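Local coordinates for protein fusarinine C esterase sidJ (Aspergillus fumigatus, PDB 6GUP) that hydrolyses the ester bonds of the fungal siderophore fusarinine C, yielding fusarinine and releasing iron, but leaves triacetylfusarinine C intact, at residues 278-283 against 297-302; 284-289 against 325-330; 167-172 against 248-253; 267-272 against 306-311; 85-90 against 129-134. One frame throughout, in Å; residues are numbered along the deposited sequence.

Contact 1 of 5, residues 278-283 against 297-302; sequences LMVLFS and TLLSRW
The ring of Phe282 lies between Leu299, which covers one of its faces, and Trp302, which meets its far end at a slant. Leu299 CD2 sits 3.8 Å from the centroid of the Phe282 ring and 25° off the ring normal, a CH-pi contact displaced toward the rim carbons CD2 and CE2. The two side chains overlap as they run antiparallel, Leu299 reaching toward the strand and Phe282 toward the helix. The planes of the Phe282 ring and the six-membered ring of Trp302 are inclined at 62°, neither stacked nor edge-to-face, and the closest atoms are Phe282 CZ and Trp302 CZ3 at 3.4 Å. Leu298 adds its CD2, 3.6 Å from Phe282 CZ. All of this joins strand 278-283 to helix 295-307, whose 297-302 part runs almost antiparallel to the strand, as the connecting helix of a beta-alpha-beta crossover to strand 320-322 in the alpha/beta-hydrolase sheet. Two residues earlier, on the same face of the strand, Val280 has CG1 anti to the backbone N (chi1 178°), and this branch touches both Leu299 CD2, at 3.6 Å, and the edge of the Trp302 ring, near its plane, where CZ3 is 3.9 Å away. Trp302 also stacks on Phe265 and meets the ring of Phe252, while Ile321 of the neighbouring strand packs against Phe282 and Leu299.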
# COMPACT_ATOMS: atom_id res chain seq x y z
N LEU A 278 10.38 1.31 27.04
CA LEU A 278 10.57 0.48 25.84
C LEU A 278 10.37 -0.98 26.21
O LEU A 278 11.17 -1.54 26.97
CB LEU A 278 11.97 0.68 25.25
CG LEU A 278 12.36 -0.22 24.07
CD1 LEU A 278 11.46 0.02 22.86
CD2 LEU A 278 13.82 -0.01 23.69
N MET A 279 9.32 -1.60 25.68
CA MET A 279 9.08 -3.03 25.87
C MET A 279 9.40 -3.82 24.60
O MET A 279 8.82 -3.57 23.55
CB MET A 279 7.64 -3.31 26.30
CG MET A 279 7.41 -4.75 26.74
SD MET A 279 5.83 -5.04 27.56
CE MET A 279 4.70 -4.79 26.20
N VAL A 280 10.34 -4.77 24.72
CA VAL A 280 10.67 -5.69 23.63
C VAL A 280 10.04 -7.05 23.93
O VAL A 280 10.22 -7.61 25.01
CB VAL A 280 12.20 -5.83 23.47
CG1 VAL A 280 12.55 -6.83 22.37
CG2 VAL A 280 12.82 -4.48 23.16
N LEU A 281 9.29 -7.58 22.95
CA LEU A 281 8.65 -8.89 23.06
C LEU A 281 9.24 -9.85 22.04
O LEU A 281 8.83 -9.86 20.88
CB LEU A 281 7.14 -8.76 22.85
CG LEU A 281 6.36 -7.87 23.82
CD1 LEU A 281 4.91 -7.78 23.39
CD2 LEU A 281 6.46 -8.38 25.25
N PHE A 282 10.23 -10.63 22.47
CA PHE A 282 10.79 -11.70 21.64
C PHE A 282 9.85 -12.88 21.55
O PHE A 282 9.03 -13.11 22.44
CB PHE A 282 12.14 -12.21 22.18
CG PHE A 282 13.36 -11.45 21.70
CD1 PHE A 282 13.34 -10.59 20.58
CD2 PHE A 282 14.57 -11.64 22.35
CE1 PHE A 282 14.48 -9.94 20.17
CE2 PHE A 282 15.72 -10.99 21.94
CZ PHE A 282 15.68 -10.13 20.85
N SER A 283 9.99 -13.64 20.47
CA SER A 283 9.25 -14.88 20.27
C SER A 283 10.17 -16.05 20.64
O SER A 283 11.27 -16.17 20.09
CB SER A 283 8.77 -14.97 18.82
OG SER A 283 7.72 -14.06 18.59
N THR A 297 20.83 -13.21 26.45
CA THR A 297 22.00 -12.33 26.36
C THR A 297 21.69 -11.10 25.50
O THR A 297 22.04 -9.99 25.87
CB THR A 297 23.23 -13.06 25.78
OG1 THR A 297 23.51 -14.23 26.57
CG2 THR A 297 24.48 -12.17 25.77
N LEU A 298 21.02 -11.32 24.37
CA LEU A 298 20.67 -10.24 23.45
C LEU A 298 19.78 -9.17 24.10
O LEU A 298 20.03 -7.98 23.94
CB LEU A 298 20.00 -10.80 22.18
CG LEU A 298 19.71 -9.83 21.03
CD1 LEU A 298 20.97 -9.10 20.59
CD2 LEU A 298 19.10 -10.59 19.86
N LEU A 299 18.75 -9.61 24.83
CA LEU A 299 17.85 -8.67 25.54
C LEU A 299 18.55 -7.89 26.66
O LEU A 299 18.29 -6.70 26.82
CB LEU A 299 16.62 -9.40 26.13
CG LEU A 299 15.48 -9.81 25.18
CD1 LEU A 299 14.35 -10.45 25.97
CD2 LEU A 299 14.95 -8.63 24.37
N SER A 300 19.42 -8.56 27.42
CA SER A 300 20.17 -7.91 28.50
C SER A 300 21.16 -6.87 27.96
O SER A 300 21.35 -5.82 28.58
CB SER A 300 20.90 -8.94 29.36
OG SER A 300 21.78 -9.73 28.59
N ARG A 301 21.79 -7.17 26.83
CA ARG A 301 22.68 -6.21 26.16
C ARG A 301 21.93 -5.00 25.61
O ARG A 301 22.43 -3.88 25.67
CB ARG A 301 23.49 -6.91 25.06
CG ARG A 301 24.50 -7.90 25.60
CD ARG A 301 25.33 -8.53 24.50
NE ARG A 301 26.26 -7.55 23.93
CZ ARG A 301 26.38 -7.22 22.64
NH1 ARG A 301 25.65 -7.80 21.68
NH2 ARG A 301 27.27 -6.29 22.30
N TRP A 302 20.72 -5.22 25.08
CA TRP A 302 19.85 -4.11 24.67
C TRP A 302 19.37 -3.30 25.87
O TRP A 302 19.33 -2.07 25.82
CB TRP A 302 18.64 -4.60 23.86
CG TRP A 302 18.97 -5.19 22.51
CD1 TRP A 302 20.18 -5.19 21.87
CD2 TRP A 302 18.04 -5.82 21.62
NE1 TRP A 302 20.07 -5.81 20.65
CE2 TRP A 302 18.77 -6.20 20.47
CE3 TRP A 302 16.67 -6.11 21.68
CZ2 TRP A 302 18.17 -6.86 19.39
CZ3 TRP A 302 16.08 -6.77 20.61
CH2 TRP A 302 16.83 -7.14 19.47

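Contact 2 of 5, residues 284-289 against 325-330; sequences GADQSV and ASHALS
The two loop backbones come within 4.5 Å at the CA atoms of Asp286 and Ser326, where Ala285 N donates to Ala325 O over 2.7 Å. These loops follow strands 278-283 and 320-322 of the alpha/beta-hydrolase fold, the places from which that fold supplies its acid and histidine; with Ser123, Asp286 and His327 have the geometry of a Ser-His-Asp catalytic triad. His327 ND1 donates to Asp286 OD2 at 2.9 Å along a fairly straight path (162°), reaching the syn side of the carboxylate while the oxygen lies in the plane of the imidazole. Both side chains have CG anti to the backbone N and extend alongside one another in the same direction, with the carboxylate and ring planes 65° apart. The other oxygen, Asp286 OD1, accepts from Ser288 N at 2.9 Å, an Asx turn that helps fix the carboxylate's rotation. Gln287 folds back at chi2 (-74°), which carries OE1 to His327 N at 3.2 Å, so the histidine is gripped through its backbone as well. At the far side of the imidazole, NE2 is hydrogen-bonded to Ser123 OG, and Ser288 OG stands over one face of the ring, 4.1 Å from His327 CG.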
# COMPACT_ATOMS: atom_id res chain seq x y z
N GLY A 284 9.73 -16.88 21.58
CA GLY A 284 10.55 -17.98 22.11
C GLY A 284 10.88 -19.08 21.13
O GLY A 284 11.95 -19.67 21.20
N ALA A 285 9.95 -19.35 20.21
CA ALA A 285 10.16 -20.30 19.12
C ALA A 285 10.28 -19.59 17.78
O ALA A 285 9.77 -20.07 16.76
CB ALA A 285 9.01 -21.31 19.10
N ASP A 286 10.95 -18.43 17.77
CA ASP A 286 11.12 -17.65 16.55
C ASP A 286 12.00 -18.43 15.58
O ASP A 286 13.18 -18.66 15.83
CB ASP A 286 11.74 -16.27 16.84
CG ASP A 286 11.57 -15.29 15.69
OD1 ASP A 286 11.81 -15.67 14.53
OD2 ASP A 286 11.20 -14.13 15.96
N GLN A 287 11.38 -18.83 14.47
CA GLN A 287 12.05 -19.62 13.44
C GLN A 287 13.04 -18.82 12.58
O GLN A 287 13.84 -19.42 11.87
CB GLN A 287 11.01 -20.36 12.56
CG GLN A 287 10.20 -19.51 11.57
CD GLN A 287 9.11 -18.65 12.21
OE1 GLN A 287 8.89 -18.69 13.42
NE2 GLN A 287 8.42 -17.87 11.38
N SER A 288 12.96 -17.49 12.63
CA SER A 288 13.91 -16.61 11.92
C SER A 288 15.23 -16.39 12.66
O SER A 288 16.21 -15.98 12.05
CB SER A 288 13.27 -15.25 11.64
OG SER A 288 12.10 -15.39 10.85
N VAL A 289 15.26 -16.66 13.97
CA VAL A 289 16.44 -16.41 14.79
C VAL A 289 17.28 -17.68 14.85
O VAL A 289 16.74 -18.74 15.19
CB VAL A 289 16.05 -15.95 16.21
CG1 VAL A 289 17.29 -15.67 17.06
CG2 VAL A 289 15.18 -14.70 16.12
N ALA A 325 6.19 -18.94 21.17
CA ALA A 325 5.69 -18.03 20.13
C ALA A 325 6.57 -18.14 18.89
O ALA A 325 7.79 -18.22 19.00
CB ALA A 325 5.67 -16.60 20.63
N SER A 326 5.94 -18.12 17.72
CA SER A 326 6.65 -18.06 16.44
C SER A 326 6.86 -16.58 16.12
O SER A 326 6.43 -15.71 16.88
CB SER A 326 5.86 -18.76 15.34
OG SER A 326 4.67 -18.06 15.03
N HIS A 327 7.53 -16.30 15.00
CA HIS A 327 7.86 -14.92 14.62
C HIS A 327 6.63 -14.02 14.50
O HIS A 327 6.58 -12.96 15.12
CB HIS A 327 8.63 -14.91 13.29
CG HIS A 327 9.09 -13.54 12.88
ND1 HIS A 327 10.13 -12.89 13.51
CD2 HIS A 327 8.64 -12.70 11.93
CE1 HIS A 327 10.31 -11.71 12.94
NE2 HIS A 327 9.41 -11.56 11.98
N ALA A 328 5.66 -14.47 13.71
CA ALA A 328 4.42 -13.72 13.48
C ALA A 328 3.20 -14.28 14.24
O ALA A 328 2.13 -13.68 14.18
CB ALA A 328 4.12 -13.67 11.99
N LEU A 329 3.36 -15.40 14.95
CA LEU A 329 2.28 -16.02 15.72
C LEU A 329 1.06 -16.35 14.84
O LEU A 329 -0.09 -16.19 15.26
CB LEU A 329 1.89 -15.15 16.93
CG LEU A 329 2.98 -14.82 17.96
CD1 LEU A 329 3.88 -13.67 17.53
CD2 LEU A 329 2.36 -14.49 19.32
N SER A 330 1.33 -16.82 13.62
CA SER A 330 0.30 -16.96 12.57
C SER A 330 -0.57 -18.22 12.69
O SER A 330 -1.73 -18.20 12.29
CB SER A 330 0.97 -16.98 11.19
OG SER A 330 1.87 -15.89 11.03

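Contact 3 of 5, residues 167-172 against 248-253; sequences SDREAI and EDDLFS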
# COMPACT_ATOMS: atom_id res chain seq x y z
N SER A 167 17.04 -9.65 13.23
CA SER A 167 18.00 -9.31 12.18
C SER A 167 17.71 -10.10 10.91
O SER A 167 17.71 -11.33 10.92
CB SER A 167 19.43 -9.60 12.65
OG SER A 167 20.36 -9.52 11.58
N ASP A 168 17.44 -9.38 9.82
CA ASP A 168 17.28 -9.99 8.49
C ASP A 168 18.57 -10.65 8.03
O ASP A 168 18.54 -11.72 7.42
CB ASP A 168 16.85 -8.95 7.45
CG ASP A 168 15.41 -8.50 7.62
OD1 ASP A 168 14.52 -9.36 7.81
OD2 ASP A 168 15.16 -7.28 7.54
N ARG A 169 19.70 -10.00 8.31
CA ARG A 169 21.02 -10.56 8.03
C ARG A 169 21.20 -11.94 8.68
O ARG A 169 21.59 -12.89 8.01
CB ARG A 169 22.13 -9.60 8.50
CG ARG A 169 23.49 -10.25 8.69
CD ARG A 169 24.56 -9.28 9.11
NE ARG A 169 25.76 -10.02 9.51
CZ ARG A 169 26.09 -10.36 10.76
NH1 ARG A 169 27.21 -11.06 10.96
NH2 ARG A 169 25.36 -10.01 11.82
N GLU A 170 20.93 -12.01 9.98
CA GLU A 170 21.04 -13.28 10.72
C GLU A 170 19.95 -14.29 10.35
O GLU A 170 20.17 -15.50 10.47
CB GLU A 170 21.07 -13.04 12.23
CG GLU A 170 22.41 -12.50 12.71
CD GLU A 170 22.53 -12.47 14.22
OE1 GLU A 170 21.57 -12.05 14.89
OE2 GLU A 170 23.60 -12.85 14.73
N ALA A 171 18.79 -13.81 9.92
CA ALA A 171 17.73 -14.68 9.40
C ALA A 171 18.16 -15.39 8.10
O ALA A 171 17.85 -16.56 7.91
CB ALA A 171 16.44 -13.91 9.18
N ILE A 172 18.86 -14.66 7.23
CA ILE A 172 19.39 -15.24 5.99
C ILE A 172 20.50 -16.26 6.28
O ILE A 172 20.54 -17.32 5.64
CB ILE A 172 19.86 -14.14 5.00
CG1 ILE A 172 18.65 -13.34 4.51
CG2 ILE A 172 20.60 -14.75 3.81
CD1 ILE A 172 18.99 -12.05 3.78
N GLU A 248 22.09 0.35 7.83
CA GLU A 248 20.88 0.99 8.38
C GLU A 248 19.87 -0.01 8.93
O GLU A 248 19.31 0.20 10.01
CB GLU A 248 20.22 1.86 7.30
CG GLU A 248 18.92 2.54 7.72
CD GLU A 248 18.27 3.31 6.60
OE1 GLU A 248 17.82 2.67 5.62
OE2 GLU A 248 18.19 4.55 6.69
N ASP A 249 19.65 -1.09 8.19
CA ASP A 249 18.70 -2.14 8.58
C ASP A 249 19.19 -2.97 9.75
O ASP A 249 18.39 -3.40 10.59
CB ASP A 249 18.41 -3.08 7.40
CG ASP A 249 17.78 -2.37 6.21
OD1 ASP A 249 16.96 -1.44 6.43
OD2 ASP A 249 18.10 -2.73 5.06
N ASP A 250 20.50 -3.20 9.82
CA ASP A 250 21.09 -4.12 10.79
C ASP A 250 21.19 -3.50 12.19
O ASP A 250 22.27 -3.14 12.66
CB ASP A 250 22.45 -4.61 10.28
CG ASP A 250 22.99 -5.80 11.05
OD1 ASP A 250 22.18 -6.53 11.66
OD2 ASP A 250 24.22 -6.02 11.03
N LEU A 251 20.03 -3.39 12.84
CA LEU A 251 19.92 -2.85 14.20
C LEU A 251 19.91 -3.95 15.27
O LEU A 251 20.31 -3.70 16.40
CB LEU A 251 18.65 -2.01 14.33
CG LEU A 251 18.56 -0.75 13.46
CD1 LEU A 251 17.13 -0.22 13.42
CD2 LEU A 251 19.51 0.33 13.95
N PHE A 252 19.46 -5.15 14.89
CA PHE A 252 19.13 -6.20 15.86
C PHE A 252 20.00 -7.47 15.78
O PHE A 252 19.63 -8.50 16.35
CB PHE A 252 17.65 -6.58 15.70
CG PHE A 252 16.71 -5.41 15.75
CD1 PHE A 252 16.70 -4.56 16.85
CD2 PHE A 252 15.82 -5.14 14.71
CE1 PHE A 252 15.84 -3.47 16.91
CE2 PHE A 252 14.96 -4.06 14.76
CZ PHE A 252 14.97 -3.22 15.87
N SER A 253 21.16 -7.39 15.12
CA SER A 253 22.09 -8.53 15.06
C SER A 253 22.75 -8.78 16.42
O SER A 253 23.11 -7.84 17.13
CB SER A 253 23.17 -8.33 13.99
OG SER A 253 22.68 -8.71 12.72
O HOH W 1 18.11 -10.68 15.81
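Ser253 faces the start of helix 168-178, and its short side chain meets something at each atom. CB lies near the plane of the Arg169 guanidinium, at its edge, 3.5 Å from NH2. The hydroxyl beyond it, OG, accepts from Ser167 OG at 2.7 Å and takes a weak bond from Arg169 NH2 at 3.1 Å. The same Ser253 OG also approaches Asp250 OD1 in its own loop at 2.5 Å, short enough that the exact distance is doubtful. The bonds run in sequence, from Glu170 N to Ser167 OG, from Ser167 to Ser253, and probably on to the carboxylate. The first step, 3.0 Å from Glu170 N to Ser167 OG and nearly straight at 170°, makes Ser167 the N-cap of the helix. With OG anti to its backbone N (chi1 169°), Ser167 can cap the helix and still reach across to the loop. Asp250, at the centre of an inverse gamma turn, also brings OD2 to 4.2 Å from Arg169 NH2, an electrostatic approach out of the guanidinium plane; the salt bridge of Arg169 is to Asp255, and Glu170 bonds to Ser254. A water accepts from Ser167 N and donates to Phe252 O, bridging the two backbones. The loop 248-253, between helices 231-238 and 258-262, is thus fastened to the N terminus of helix 168-178, while Phe252 packs on Gln127 and Leu130 of helix 125-134 and on Trp302 of helix 295-307.

Contact 4 of 5, residues 267-272 against 306-311; sequences MIREQG and TDHNGE
Arg269 leaves its short helix with CG anti to the backbone N (chi1 -171°) and then bends at chi3 (60°), which lays the guanidinium flat over the imidazole of His308. His308, the first residue to leave the helical conformation after helix 295-307, has positive phi. The stack is close and nearly parallel: the two centres are 3.6 Å apart and the planes differ by 14°. Arg269 NH2 rests above one face of the ring, 3.3 Å from His308 ND1, but its hydrogens do not point there, so the pair is a stack and not a hydrogen bond. The hydrogens of the guanidinium are instead used at its edge. Glu270, bent at chi2, turns back so that its OE2 receives both Arg269 NE, at 3.2 Å, and Arg269 NH2, at 3.1 Å, a side-on grip on one oxygen. Across the contact, Arg269 NH1 reaches Glu311 OE1 at 3.3 Å, a weak bond within a salt bridge. Beside the NE2 edge of the imidazole, a water accepts from Arg269 N and can donate to Thr306 O, and lies 3.2 Å from His308 NE2. Further in, Ile268 CD1 approaches Thr306 CG2 at 4.3 Å, joining helix 268-271 to the end of helix 295-307. Arg269 is therefore held in rotation by carboxylates at two parts of its edge, with an aromatic face against it. Together the two glutamates would offset its positive charge and probably make its close approach to the imidazole less costly.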
# COMPACT_ATOMS: atom_id res chain seq x y z
N MET A 267 21.13 5.85 22.26
CA MET A 267 20.65 7.19 21.88
C MET A 267 19.17 7.46 22.19
O MET A 267 18.71 8.58 21.98
CB MET A 267 20.93 7.45 20.39
CG MET A 267 22.41 7.55 20.04
SD MET A 267 23.30 8.87 20.90
CE MET A 267 22.46 10.33 20.28
N ILE A 268 18.43 6.47 22.69
CA ILE A 268 17.02 6.66 23.06
C ILE A 268 16.90 7.72 24.17
O ILE A 268 16.04 8.61 24.09
CB ILE A 268 16.33 5.34 23.48
CG1 ILE A 268 16.22 4.40 22.28
CG2 ILE A 268 14.93 5.61 24.04
CD1 ILE A 268 15.85 2.97 22.62
N ARG A 269 17.75 7.62 25.19
CA ARG A 269 17.78 8.62 26.28
C ARG A 269 18.16 10.02 25.79
O ARG A 269 17.60 11.01 26.26
CB ARG A 269 18.75 8.19 27.38
CG ARG A 269 18.67 9.05 28.64
CD ARG A 269 19.69 8.65 29.69
NE ARG A 269 21.07 8.74 29.21
CZ ARG A 269 22.16 8.51 29.96
NH1 ARG A 269 22.06 8.18 31.24
NH2 ARG A 269 23.36 8.63 29.40
N GLU A 270 19.10 10.10 24.85
CA GLU A 270 19.68 11.38 24.42
C GLU A 270 18.74 12.22 23.56
O GLU A 270 18.69 13.44 23.72
CB GLU A 270 21.01 11.16 23.67
CG GLU A 270 22.06 10.33 24.42
CD GLU A 270 22.38 10.86 25.81
OE1 GLU A 270 22.48 12.10 25.97
OE2 GLU A 270 22.53 10.04 26.73
N GLN A 271 17.99 11.58 22.65
CA GLN A 271 17.10 12.30 21.73
C GLN A 271 15.82 12.82 22.41
O GLN A 271 15.21 13.77 21.91
CB GLN A 271 16.72 11.43 20.53
CG GLN A 271 17.90 10.93 19.69
CD GLN A 271 18.73 12.04 19.05
OE1 GLN A 271 18.28 13.17 18.90
NE2 GLN A 271 19.95 11.69 18.66
N GLY A 272 15.42 12.20 23.51
CA GLY A 272 14.28 12.67 24.31
C GLY A 272 12.91 12.46 23.68
O GLY A 272 11.99 13.26 23.91
N THR A 306 20.28 0.49 26.44
CA THR A 306 19.15 1.41 26.62
C THR A 306 19.21 2.18 27.95
O THR A 306 18.99 3.39 27.98
CB THR A 306 17.80 0.66 26.55
OG1 THR A 306 17.73 -0.09 25.33
CG2 THR A 306 16.61 1.62 26.59
N ASP A 307 19.50 1.46 29.03
CA ASP A 307 19.55 2.04 30.39
C ASP A 307 20.92 2.62 30.78
O ASP A 307 21.05 3.16 31.89
CB ASP A 307 19.13 0.99 31.43
CG ASP A 307 17.63 0.68 31.39
OD1 ASP A 307 16.87 1.39 30.69
OD2 ASP A 307 17.22 -0.28 32.07
N HIS A 308 21.92 2.53 29.90
CA HIS A 308 23.28 3.02 30.16
C HIS A 308 23.88 2.41 31.43
O HIS A 308 24.46 3.11 32.26
CB HIS A 308 23.30 4.56 30.18
CG HIS A 308 22.96 5.18 28.87
ND1 HIS A 308 23.91 5.71 28.02
CD2 HIS A 308 21.77 5.34 28.24
CE1 HIS A 308 23.33 6.18 26.94
NE2 HIS A 308 22.03 5.97 27.04
N ASN A 309 23.72 1.09 31.56
CA ASN A 309 24.25 0.30 32.68
C ASN A 309 23.75 0.79 34.05
O ASN A 309 24.54 1.03 34.97
CB ASN A 309 25.79 0.26 32.64
CG ASN A 309 26.32 -0.24 31.31
OD1 ASN A 309 26.06 -1.38 30.92
ND2 ASN A 309 27.08 0.60 30.62
N GLY A 310 22.43 0.95 34.16
CA GLY A 310 21.79 1.34 35.42
C GLY A 310 21.65 2.83 35.70
O GLY A 310 21.10 3.21 36.73
N GLU A 311 22.14 3.68 34.79
CA GLU A 311 22.01 5.13 34.92
C GLU A 311 20.57 5.60 34.69
O GLU A 311 20.13 6.58 35.29
CB GLU A 311 22.96 5.86 33.97
CG GLU A 311 24.43 5.69 34.32
CD GLU A 311 25.37 6.28 33.28
OE1 GLU A 311 24.96 7.19 32.53
OE2 GLU A 311 26.54 5.84 33.23
O HOH W 2 19.21 5.15 25.77

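Contact 5 of 5, residues 85-90 against 129-134; sequences HLDRDT and VLHYLS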
# COMPACT_ATOMS: atom_id res chain seq x y z
N HIS A 85 15.57 3.78 3.54
CA HIS A 85 14.14 4.03 3.68
C HIS A 85 13.68 4.46 5.08
O HIS A 85 12.60 5.04 5.22
CB HIS A 85 13.34 2.80 3.22
CG HIS A 85 13.39 1.65 4.18
ND1 HIS A 85 14.37 0.69 4.16
CD2 HIS A 85 12.56 1.31 5.20
CE1 HIS A 85 14.15 -0.19 5.12
NE2 HIS A 85 13.06 0.16 5.77
N LEU A 86 14.49 4.19 6.11
CA LEU A 86 14.09 4.45 7.50
C LEU A 86 13.89 5.92 7.84
O LEU A 86 13.04 6.24 8.68
CB LEU A 86 15.08 3.81 8.49
CG LEU A 86 15.05 2.29 8.70
CD1 LEU A 86 16.02 1.91 9.81
CD2 LEU A 86 13.65 1.79 9.04
N ASP A 87 14.67 6.82 7.23
CA ASP A 87 14.50 8.26 7.44
C ASP A 87 13.13 8.77 6.97
O ASP A 87 12.48 9.54 7.68
CB ASP A 87 15.61 9.07 6.75
CG ASP A 87 16.94 9.06 7.52
OD1 ASP A 87 16.98 8.63 8.69
OD2 ASP A 87 17.95 9.49 6.93
N ARG A 88 12.71 8.32 5.79
CA ARG A 88 11.40 8.69 5.24
C ARG A 88 10.25 8.04 6.01
O ARG A 88 9.22 8.68 6.24
CB ARG A 88 11.33 8.28 3.77
CG ARG A 88 10.13 8.82 3.00
CD ARG A 88 10.15 8.29 1.58
NE ARG A 88 10.19 6.83 1.58
CZ ARG A 88 10.72 6.06 0.62
NH1 ARG A 88 11.29 6.57 -0.46
NH2 ARG A 88 10.68 4.73 0.77
N ASP A 89 10.42 6.77 6.38
CA ASP A 89 9.47 6.06 7.26
C ASP A 89 9.20 6.85 8.53
O ASP A 89 8.04 7.06 8.91
CB ASP A 89 10.04 4.69 7.67
CG ASP A 89 9.94 3.66 6.57
OD1 ASP A 89 9.78 4.03 5.40
OD2 ASP A 89 10.03 2.46 6.90
N THR A 90 10.28 7.27 9.16
CA THR A 90 10.24 8.03 10.40
C THR A 90 9.49 9.37 10.26
O THR A 90 8.72 9.73 11.15
CB THR A 90 11.69 8.23 10.91
OG1 THR A 90 12.18 6.99 11.43
CG2 THR A 90 11.76 9.25 11.97
N VAL A 129 10.65 1.93 14.72
CA VAL A 129 10.47 2.36 16.12
C VAL A 129 11.80 2.83 16.72
O VAL A 129 11.88 3.93 17.26
CB VAL A 129 9.84 1.24 16.99
CG1 VAL A 129 9.76 1.65 18.46
CG2 VAL A 129 8.45 0.88 16.48
N LEU A 130 12.83 1.99 16.62
CA LEU A 130 14.16 2.33 17.15
C LEU A 130 14.81 3.50 16.39
O LEU A 130 15.48 4.34 17.00
CB LEU A 130 15.09 1.11 17.13
CG LEU A 130 16.52 1.26 17.68
CD1 LEU A 130 16.53 1.87 19.08
CD2 LEU A 130 17.24 -0.08 17.69
N HIS A 131 14.59 3.56 15.08
CA HIS A 131 15.09 4.66 14.24
C HIS A 131 14.39 5.98 14.59
O HIS A 131 15.04 7.02 14.65
CB HIS A 131 14.89 4.32 12.76
CG HIS A 131 15.72 5.14 11.82
ND1 HIS A 131 16.94 4.72 11.34
CD2 HIS A 131 15.48 6.35 11.25
CE1 HIS A 131 17.42 5.63 10.52
NE2 HIS A 131 16.56 6.63 10.45
N TYR A 132 13.08 5.92 14.83
CA TYR A 132 12.31 7.08 15.30
C TYR A 132 12.90 7.66 16.59
O TYR A 132 13.05 8.88 16.72
CB TYR A 132 10.83 6.69 15.52
CG TYR A 132 9.90 7.84 15.85
CD1 TYR A 132 9.78 8.33 17.15
CD2 TYR A 132 9.10 8.41 14.86
CE1 TYR A 132 8.92 9.37 17.45
CE2 TYR A 132 8.23 9.46 15.15
CZ TYR A 132 8.14 9.93 16.45
OH TYR A 132 7.29 10.97 16.74
N LEU A 133 13.24 6.78 17.53
CA LEU A 133 13.73 7.18 18.85
C LEU A 133 15.21 7.56 18.90
O LEU A 133 15.59 8.41 19.71
CB LEU A 133 13.47 6.06 19.87
CG LEU A 133 12.00 5.73 20.16
CD1 LEU A 133 11.91 4.48 21.04
CD2 LEU A 133 11.30 6.91 20.81
N SER A 134 16.04 6.94 18.06
CA SER A 134 17.50 7.02 18.21
C SER A 134 18.20 8.09 17.36
O SER A 134 19.24 8.61 17.77
CB SER A 134 18.13 5.66 17.91
OG SER A 134 17.95 5.28 16.56
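The imidazole of His131 is overlapped by Leu86, whose CB stands over the centre of the ring, 3.5 Å from its centroid and only 7° off the normal, a well-centred CH-pi contact. Leu86 CD1 extends the cover to the ND1 side, 3.3 Å from that atom. While one face is occupied in this way, the edge of the ring is engaged by polar atoms. His131 NE2 donates to Asp87 OD1 at 2.7 Å in a nearly straight bond, with the oxygen close to the imidazole plane and approached on the anti side of the carboxylate; the carboxylate itself is turned well away from the plane of the ring. With CG anti to its backbone N (chi1 -162°), His131 reaches out to the first turn of helix 86-108, where Asp87 bends its carboxylate back although its CB starts out pointing away. Thr90 OG1 borders the ring at another part of its edge, 3.4 Å from His131 CD2, but donates its hydrogen to Leu86 O, which also accepts from Thr90 N on the opposite face of that carbonyl. The methyl CG2 of Thr90 packs on Tyr132 CD2 at 4.0 Å. The 86-90 and 129-134 parts of helices 86-108 and 125-134 cross at -80°. Tyr132 runs on along helix 86-108 to Ile93, Ala94 and Leu97, its hydroxyl bonded to Met155 O, while Val129 and Leu133 turn the other side of helix 125-134 onto strand 159-163.

How the contacts relate
Following the chain from the N terminus, contact 5 closes first, crossing helix 86-108 with helix 125-134, which follows the probable nucleophile elbow. Contact 3 then closes a loop of 75 residues, bringing 248-253 back to helix 168-178; it touches contact 5 through His85 and Leu86, and Phe252 meets Leu130. Contact 4 opens next and encloses contact 1, both using helix 295-307. Contact 2 opens just after strand 278-283, so its segments alternate with those of contacts 1 and 4. Ser283 joins contact 1 to the loops of the probable triad by bonding to Ser326 O, whereas contact 4, about 17 Å from contact 2 between nearest atoms, packs against the end of helix 125-134.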